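Local coordinates for SCO family protein (Aquifex aeolicus, PDB 3ME7) that probably binds copper and takes part in electron transfer, as a membrane-linked SCO1/2-family protein whose thioredoxin-like domain carries a redox-active disulfide, at residues L26-Y37 with G62-D73. Sequence-based numbering, arbitrary orientation.
Sequences LKGKPIILSPIY and GKDFWVITFTFD
Thr69 OG1 is gripped twice: a water 2.7 Å away links Thr69 OG1 to Ser34 OG, and Trp95 NE1 bonds to the same hydroxyl. Ser34 packs on helix 43-52, and Thr69 lies on the same face of the sheet, in the neighbouring parallel strand; the strands are 31-36 and 66-71. Helix 43-52 lies between them in sequence, giving the beta-alpha-beta crossover of the thioredoxin-like fold. Seven backbone hydrogen bonds join the strands, from Trp66 N to Pro30 O through Phe72 N to Ile36 O. Beside the water, Ile36 CG1 presses on Thr69 CG2 at 3.4 Å, a tight contact.

On the other face, Pro35 CA sits over the Phe70 ring in a CH-pi contact. The Trp66 indole is clamped: Leu26 CD2 covers one face, 3.9 Å from the five-membered ring centroid, and Lys29 CD covers the opposite face. The Lys29 chain bends at chi4 (-71°), bringing NZ to within 3.1 Å of Lys63 O in a hydrogen bond. With an alanine in place of Lys29, that indole face would probably lose most of this side chain's cover, and Lys63 O its ammonium partner. Where the strands end, Tyr37 lies near Cys40 and Phe72 near His126; Cys40 and His126 are predicted copper ligands. There Tyr37 CD1 meets Phe72 CZ at 3.4 Å, the ring planes inclined by 59°.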
ATOM      1  N   LEU A  26      -0.737  -4.599  12.199  1.00 12.12           N
ATOM      2  CA  LEU A  26      -1.840  -3.876  11.560  1.00 12.69           C
ATOM      3  C   LEU A  26      -3.050  -4.755  11.325  1.00 12.09           C
ATOM      4  O   LEU A  26      -4.047  -4.281  10.780  1.00 12.42           O
ATOM      5  CB  LEU A  26      -1.412  -3.285  10.209  1.00 13.99           C
ATOM      6  CG  LEU A  26      -0.238  -2.282  10.160  1.00 13.25           C
ATOM      7  CD1 LEU A  26       0.024  -1.871   8.723  1.00 15.69           C
ATOM      8  CD2 LEU A  26      -0.495  -1.060  11.004  1.00 16.15           C
ATOM      9  N   LYS A  27      -2.981  -6.028  11.717  1.00 11.13           N
ATOM     10  CA  LYS A  27      -4.158  -6.893  11.602  1.00 11.35           C
ATOM     11  C   LYS A  27      -5.355  -6.280  12.322  1.00 11.40           C
ATOM     12  O   LYS A  27      -5.191  -5.560  13.317  1.00 11.96           O
ATOM     13  CB  LYS A  27      -3.877  -8.300  12.139  1.00 12.12           C
ATOM     14  CG  LYS A  27      -3.123  -9.174  11.157  1.00 13.92           C
ATOM     15  CD  LYS A  27      -2.903 -10.569  11.746  1.00 14.11           C
ATOM     16  CE  LYS A  27      -1.964 -11.375  10.886  1.00 15.34           C
ATOM     17  NZ  LYS A  27      -1.727 -12.743  11.434  1.00 16.24           N
ATOM     18  N   GLY A  28      -6.547  -6.593  11.829  1.00 11.29           N
ATOM     19  CA  GLY A  28      -7.789  -6.188  12.511  1.00 11.57           C
ATOM     20  C   GLY A  28      -8.594  -5.160  11.739  1.00 12.82           C
ATOM     21  O   GLY A  28      -9.743  -4.878  12.083  1.00 13.69           O
ATOM     22  N   LYS A  29      -7.986  -4.587  10.696  1.00 12.38           N
ATOM     23  CA  LYS A  29      -8.669  -3.684   9.765  1.00 12.73           C
ATOM     24  C   LYS A  29      -8.164  -4.011   8.362  1.00 10.97           C
ATOM     25  O   LYS A  29      -7.009  -4.469   8.211  1.00 10.44           O
ATOM     26  CB  LYS A  29      -8.305  -2.216  10.037  1.00 14.25           C
ATOM     27  CG  LYS A  29      -8.401  -1.724  11.480  1.00 17.97           C
ATOM     28  CD  LYS A  29      -7.987  -0.255  11.548  1.00 16.66           C
ATOM     29  CE  LYS A  29      -7.854   0.224  12.985  1.00 17.67           C
ATOM     30  NZ  LYS A  29      -9.161   0.361  13.679  1.00 18.63           N
ATOM     31  N   PRO A  30      -8.983  -3.740   7.313  1.00  9.75           N
ATOM     32  CA  PRO A  30      -8.442  -3.819   5.953  1.00  9.52           C
ATOM     33  C   PRO A  30      -7.238  -2.885   5.765  1.00  9.32           C
ATOM     34  O   PRO A  30      -7.122  -1.845   6.443  1.00 10.10           O
ATOM     35  CB  PRO A  30      -9.595  -3.333   5.079  1.00  9.23           C
ATOM     36  CG  PRO A  30     -10.823  -3.636   5.878  1.00 10.21           C
ATOM     37  CD  PRO A  30     -10.409  -3.350   7.296  1.00  9.02           C
ATOM     38  N   ILE A  31      -6.329  -3.304   4.900  1.00  9.66           N
ATOM     39  CA  ILE A  31      -5.108  -2.551   4.637  1.00  9.39           C
ATOM     40  C   ILE A  31      -5.022  -2.227   3.157  1.00  9.35           C
ATOM     41  O   ILE A  31      -5.131  -3.108   2.304  1.00 10.56           O
ATOM     42  CB  ILE A  31      -3.872  -3.346   5.082  1.00 10.25           C
ATOM     43  CG1 ILE A  31      -3.912  -3.548   6.603  1.00  9.59           C
ATOM     44  CG2 ILE A  31      -2.599  -2.602   4.675  1.00 10.60           C
ATOM     45  CD1 ILE A  31      -3.157  -4.766   7.085  1.00 11.72           C
ATOM     46  N   ILE A  32      -4.827  -0.946   2.855  1.00  8.95           N
ATOM     47  CA  ILE A  32      -4.619  -0.510   1.467  1.00  8.77           C
ATOM     48  C   ILE A  32      -3.124  -0.211   1.287  1.00  9.43           C
ATOM     49  O   ILE A  32      -2.588   0.683   1.938  1.00 11.10           O
ATOM     50  CB  ILE A  32      -5.474   0.723   1.137  1.00 10.41           C
ATOM     51  CG1 ILE A  32      -6.972   0.383   1.261  1.00 11.59           C
ATOM     52  CG2 ILE A  32      -5.161   1.252  -0.253  1.00 11.99           C
ATOM     53  CD1 ILE A  32      -7.908   1.608   1.099  1.00 11.49           C
ATOM     54  N   LEU A  33      -2.487  -0.961   0.391  1.00  9.25           N
ATOM     55  CA  LEU A  33      -1.032  -0.896   0.178  0.50  8.79           C
ATOM     56  C   LEU A  33      -0.730  -0.213  -1.133  1.00  8.98           C
ATOM     57  O   LEU A  33      -1.276  -0.593  -2.164  1.00  9.08           O
ATOM     58  CB  LEU A  33      -0.413  -2.305   0.095  0.50  9.49           C
ATOM     59  CG  LEU A  33      -0.345  -3.239   1.294  0.50  7.17           C
ATOM     60  CD1 LEU A  33       0.325  -4.552   0.878  0.50  9.02           C
ATOM     61  CD2 LEU A  33       0.438  -2.588   2.419  0.50  9.56           C
ATOM     62  N   SER A  34       0.175   0.764  -1.107  1.00  8.35           N
ATOM     63  CA  SER A  34       0.533   1.530  -2.319  1.00  8.23           C
ATOM     64  C   SER A  34       2.064   1.557  -2.530  1.00  8.40           C
ATOM     65  O   SER A  34       2.749   2.367  -1.892  1.00  8.66           O
ATOM     66  CB  SER A  34      -0.026   2.958  -2.236  1.00  8.28           C
ATOM     67  OG  SER A  34       0.395   3.794  -3.301  1.00  8.52           O
ATOM     68  N   PRO A  35       2.606   0.675  -3.392  1.00  8.59           N
ATOM     69  CA  PRO A  35       4.046   0.738  -3.681  1.00  8.98           C
ATOM     70  C   PRO A  35       4.395   1.929  -4.553  1.00  9.55           C
ATOM     71  O   PRO A  35       3.772   2.141  -5.598  1.00 10.62           O
ATOM     72  CB  PRO A  35       4.347  -0.550  -4.455  1.00  8.01           C
ATOM     73  CG  PRO A  35       3.019  -1.137  -4.855  1.00 10.97           C
ATOM     74  CD  PRO A  35       1.922  -0.474  -4.018  1.00  8.69           C
ATOM     75  N   ILE A  36       5.386   2.700  -4.111  1.00  9.20           N
ATOM     76  CA  ILE A  36       5.904   3.849  -4.850  1.00  9.34           C
ATOM     77  C   ILE A  36       7.428   3.875  -4.653  1.00  9.11           C
ATOM     78  O   ILE A  36       7.979   2.997  -3.991  1.00  8.07           O
ATOM     79  CB  ILE A  36       5.249   5.198  -4.385  1.00  9.97           C
ATOM     80  CG1 ILE A  36       5.361   5.400  -2.858  1.00 10.12           C
ATOM     81  CG2 ILE A  36       3.763   5.255  -4.825  1.00 11.52           C
ATOM     82  CD1 ILE A  36       6.665   5.891  -2.355  1.00 11.81           C
ATOM     83  N   TYR A  37       8.113   4.869  -5.221  1.00  9.54           N
ATOM     84  CA  TYR A  37       9.439   5.223  -4.698  1.00 10.76           C
ATOM     85  C   TYR A  37       9.545   6.736  -4.570  1.00 11.66           C
ATOM     86  O   TYR A  37       8.815   7.454  -5.243  1.00 11.41           O
ATOM     87  CB  TYR A  37      10.607   4.619  -5.494  1.00 11.94           C
ATOM     88  CG  TYR A  37      10.696   4.979  -6.958  1.00 13.89           C
ATOM     89  CD1 TYR A  37       9.812   4.439  -7.891  1.00 13.78           C
ATOM     90  CD2 TYR A  37      11.716   5.806  -7.421  1.00 13.18           C
ATOM     91  CE1 TYR A  37       9.925   4.729  -9.225  1.00 15.25           C
ATOM     92  CE2 TYR A  37      11.829   6.111  -8.769  1.00 15.19           C
ATOM     93  CZ  TYR A  37      10.930   5.573  -9.658  1.00 14.00           C
ATOM     94  OH  TYR A  37      11.031   5.875 -10.996  1.00 17.37           O
ATOM     95  N   GLY A  62      -6.850   4.689   9.686  1.00 13.25           N
ATOM     96  CA  GLY A  62      -6.550   4.385  11.092  1.00 13.16           C
ATOM     97  C   GLY A  62      -7.764   3.930  11.882  1.00 14.51           C
ATOM     98  O   GLY A  62      -7.641   3.499  13.045  1.00 15.12           O
ATOM     99  N   LYS A  63      -8.940   4.051  11.269  1.00 14.55           N
ATOM    100  CA  LYS A  63     -10.188   3.626  11.893  1.00 14.78           C
ATOM    101  C   LYS A  63     -10.881   2.575  11.034  1.00 13.51           C
ATOM    102  O   LYS A  63     -11.044   1.428  11.454  1.00 14.13           O
ATOM    103  CB  LYS A  63     -11.101   4.838  12.137  1.00 17.09           C
ATOM    104  CG  LYS A  63     -12.495   4.518  12.665  1.00 30.63           C
ATOM    105  CD  LYS A  63     -12.447   3.812  14.015  1.00 21.00           C
ATOM    106  CE  LYS A  63     -13.846   3.432  14.483  1.00 30.83           C
ATOM    107  NZ  LYS A  63     -13.804   2.697  15.782  1.00 23.41           N
ATOM    108  N   ASP A  64     -11.272   2.953   9.823  1.00 12.46           N
ATOM    109  CA  ASP A  64     -11.981   2.027   8.953  1.00 13.00           C
ATOM    110  C   ASP A  64     -11.042   1.068   8.234  1.00 12.30           C
ATOM    111  O   ASP A  64     -11.431  -0.035   7.876  1.00 13.12           O
ATOM    112  CB  ASP A  64     -12.840   2.794   7.951  1.00 14.27           C
ATOM    113  CG  ASP A  64     -13.938   3.588   8.633  1.00 13.27           C
ATOM    114  OD1 ASP A  64     -14.789   2.951   9.299  1.00 16.34           O
ATOM    115  OD2 ASP A  64     -13.906   4.830   8.532  1.00 15.72           O
ATOM    116  N   PHE A  65      -9.803   1.510   8.025  1.00 10.96           N
ATOM    117  CA  PHE A  65      -8.785   0.741   7.310  1.00 10.04           C
ATOM    118  C   PHE A  65      -7.466   1.441   7.532  1.00 10.06           C
ATOM    119  O   PHE A  65      -7.454   2.602   7.922  1.00 10.19           O
ATOM    120  CB  PHE A  65      -9.110   0.666   5.803  1.00  8.91           C
ATOM    121  CG  PHE A  65      -9.524   1.984   5.187  1.00  8.91           C
ATOM    122  CD1 PHE A  65      -8.576   2.954   4.845  1.00  8.48           C
ATOM    123  CD2 PHE A  65     -10.870   2.238   4.927  1.00  9.58           C
ATOM    124  CE1 PHE A  65      -8.971   4.156   4.255  1.00  9.29           C
ATOM    125  CE2 PHE A  65     -11.270   3.441   4.352  1.00  8.96           C
ATOM    126  CZ  PHE A  65     -10.334   4.406   4.025  1.00  8.90           C
ATOM    127  N   TRP A  66      -6.356   0.744   7.277  1.00  9.78           N
ATOM    128  CA  TRP A  66      -5.030   1.368   7.255  1.00  9.38           C
ATOM    129  C   TRP A  66      -4.713   1.706   5.806  1.00  8.94           C
ATOM    130  O   TRP A  66      -5.084   0.958   4.905  1.00  9.93           O
ATOM    131  CB  TRP A  66      -3.959   0.387   7.774  1.00  9.84           C
ATOM    132  CG  TRP A  66      -4.109   0.055   9.240  1.00 10.14           C
ATOM    133  CD1 TRP A  66      -4.517  -1.147   9.772  1.00 10.29           C
ATOM    134  CD2 TRP A  66      -3.854   0.926  10.350  1.00 11.30           C
ATOM    135  NE1 TRP A  66      -4.534  -1.064  11.154  1.00 11.20           N
ATOM    136  CE2 TRP A  66      -4.136   0.189  11.531  1.00 10.58           C
ATOM    137  CE3 TRP A  66      -3.424   2.258  10.464  1.00 10.64           C
ATOM    138  CZ2 TRP A  66      -3.996   0.738  12.812  1.00 11.70           C
ATOM    139  CZ3 TRP A  66      -3.274   2.807  11.750  1.00 11.28           C
ATOM    140  CH2 TRP A  66      -3.564   2.042  12.901  1.00 11.62           C
ATOM    141  N   VAL A  67      -4.021   2.820   5.593  1.00  9.17           N
ATOM    142  CA  VAL A  67      -3.420   3.099   4.298  1.00  9.53           C
ATOM    143  C   VAL A  67      -1.917   3.107   4.506  1.00  9.44           C
ATOM    144  O   VAL A  67      -1.400   3.805   5.385  1.00  9.96           O
ATOM    145  CB  VAL A  67      -3.872   4.439   3.688  1.00  9.53           C
ATOM    146  CG1 VAL A  67      -3.410   4.529   2.238  1.00  9.67           C
ATOM    147  CG2 VAL A  67      -5.403   4.543   3.733  1.00  9.37           C
ATOM    148  N   ILE A  68      -1.230   2.294   3.707  1.00  8.36           N
ATOM    149  CA  ILE A  68       0.226   2.165   3.794  1.00  9.43           C
ATOM    150  C   ILE A  68       0.870   2.433   2.458  1.00  8.62           C
ATOM    151  O   ILE A  68       0.833   1.585   1.543  1.00  8.92           O
ATOM    152  CB  ILE A  68       0.667   0.777   4.325  1.00 10.66           C
ATOM    153  CG1 ILE A  68      -0.039   0.432   5.655  1.00  9.52           C
ATOM    154  CG2 ILE A  68       2.212   0.686   4.419  1.00  8.97           C
ATOM    155  CD1 ILE A  68       0.254   1.343   6.864  1.00 12.02           C
ATOM    156  N   THR A  69       1.427   3.631   2.328  1.00  7.62           N
ATOM    157  CA  THR A  69       2.292   3.927   1.190  1.00  7.72           C
ATOM    158  C   THR A  69       3.664   3.384   1.536  1.00  8.07           C
ATOM    159  O   THR A  69       4.208   3.678   2.606  1.00  8.34           O
ATOM    160  CB  THR A  69       2.365   5.443   0.933  1.00  8.19           C
ATOM    161  OG1 THR A  69       1.085   5.912   0.486  1.00  9.17           O
ATOM    162  CG2 THR A  69       3.400   5.778  -0.142  1.00  9.93           C
ATOM    163  N   PHE A  70       4.229   2.551   0.676  1.00  7.88           N
ATOM    164  CA  PHE A  70       5.568   2.047   0.971  1.00  9.38           C
ATOM    165  C   PHE A  70       6.506   2.211  -0.201  1.00  8.22           C
ATOM    166  O   PHE A  70       6.089   2.120  -1.361  1.00  8.19           O
ATOM    167  CB  PHE A  70       5.549   0.601   1.464  1.00 11.34           C
ATOM    168  CG  PHE A  70       5.371  -0.405   0.390  1.00 12.96           C
ATOM    169  CD1 PHE A  70       4.110  -0.795   0.010  1.00 13.47           C
ATOM    170  CD2 PHE A  70       6.474  -1.010  -0.207  1.00 12.21           C
ATOM    171  CE1 PHE A  70       3.924  -1.753  -0.974  1.00 13.38           C
ATOM    172  CE2 PHE A  70       6.306  -1.960  -1.196  1.00 13.67           C
ATOM    173  CZ  PHE A  70       5.024  -2.337  -1.584  1.00 13.11           C
ATOM    174  N   THR A  71       7.761   2.495   0.105  1.00  8.08           N
ATOM    175  CA  THR A  71       8.760   2.593  -0.957  1.00  8.47           C
ATOM    176  C   THR A  71       9.432   1.262  -1.308  1.00  9.18           C
ATOM    177  O   THR A  71       9.826   0.493  -0.443  1.00  9.75           O
ATOM    178  CB  THR A  71       9.820   3.677  -0.692  1.00  8.19           C
ATOM    179  OG1 THR A  71      10.797   3.597  -1.749  1.00 10.45           O
ATOM    180  CG2 THR A  71      10.516   3.436   0.648  1.00 11.15           C
ATOM    181  N   PHE A  72       9.522   0.999  -2.605  1.00  8.43           N
ATOM    182  CA  PHE A  72      10.228  -0.191  -3.095  1.00  9.70           C
ATOM    183  C   PHE A  72      11.652   0.054  -3.539  1.00 10.62           C
ATOM    184  O   PHE A  72      12.329  -0.883  -4.010  1.00 10.89           O
ATOM    185  CB  PHE A  72       9.432  -0.935  -4.165  1.00  9.63           C
ATOM    186  CG  PHE A  72       9.175  -0.145  -5.413  1.00 11.07           C
ATOM    187  CD1 PHE A  72      10.147  -0.043  -6.417  1.00 10.35           C
ATOM    188  CD2 PHE A  72       7.932   0.446  -5.611  1.00 10.57           C
ATOM    189  CE1 PHE A  72       9.874   0.680  -7.625  1.00 12.04           C
ATOM    190  CE2 PHE A  72       7.647   1.154  -6.780  1.00 11.86           C
ATOM    191  CZ  PHE A  72       8.601   1.284  -7.772  1.00 10.73           C
ATOM    192  N   ASP A  73      12.119   1.288  -3.367  1.00 10.98           N
ATOM    193  CA  ASP A  73      13.507   1.600  -3.654  1.00 12.38           C
ATOM    194  C   ASP A  73      14.335   1.327  -2.409  1.00 13.00           C
ATOM    195  O   ASP A  73      14.218   2.058  -1.435  1.00 13.26           O
ATOM    196  CB  ASP A  73      13.644   3.054  -4.087  1.00 13.57           C
ATOM    197  CG  ASP A  73      15.050   3.399  -4.556  1.00 18.64           C
ATOM    198  OD1 ASP A  73      15.985   2.615  -4.293  1.00 14.89           O
ATOM    199  OD2 ASP A  73      15.213   4.465  -5.184  1.00 15.75           O
TER
HETATM  200  O   HOH W   1      -5.376  -2.766  13.477  1.00 14.27           O
HETATM  201  O   HOH W   2       0.798   6.328  -2.216  1.00 10.67           O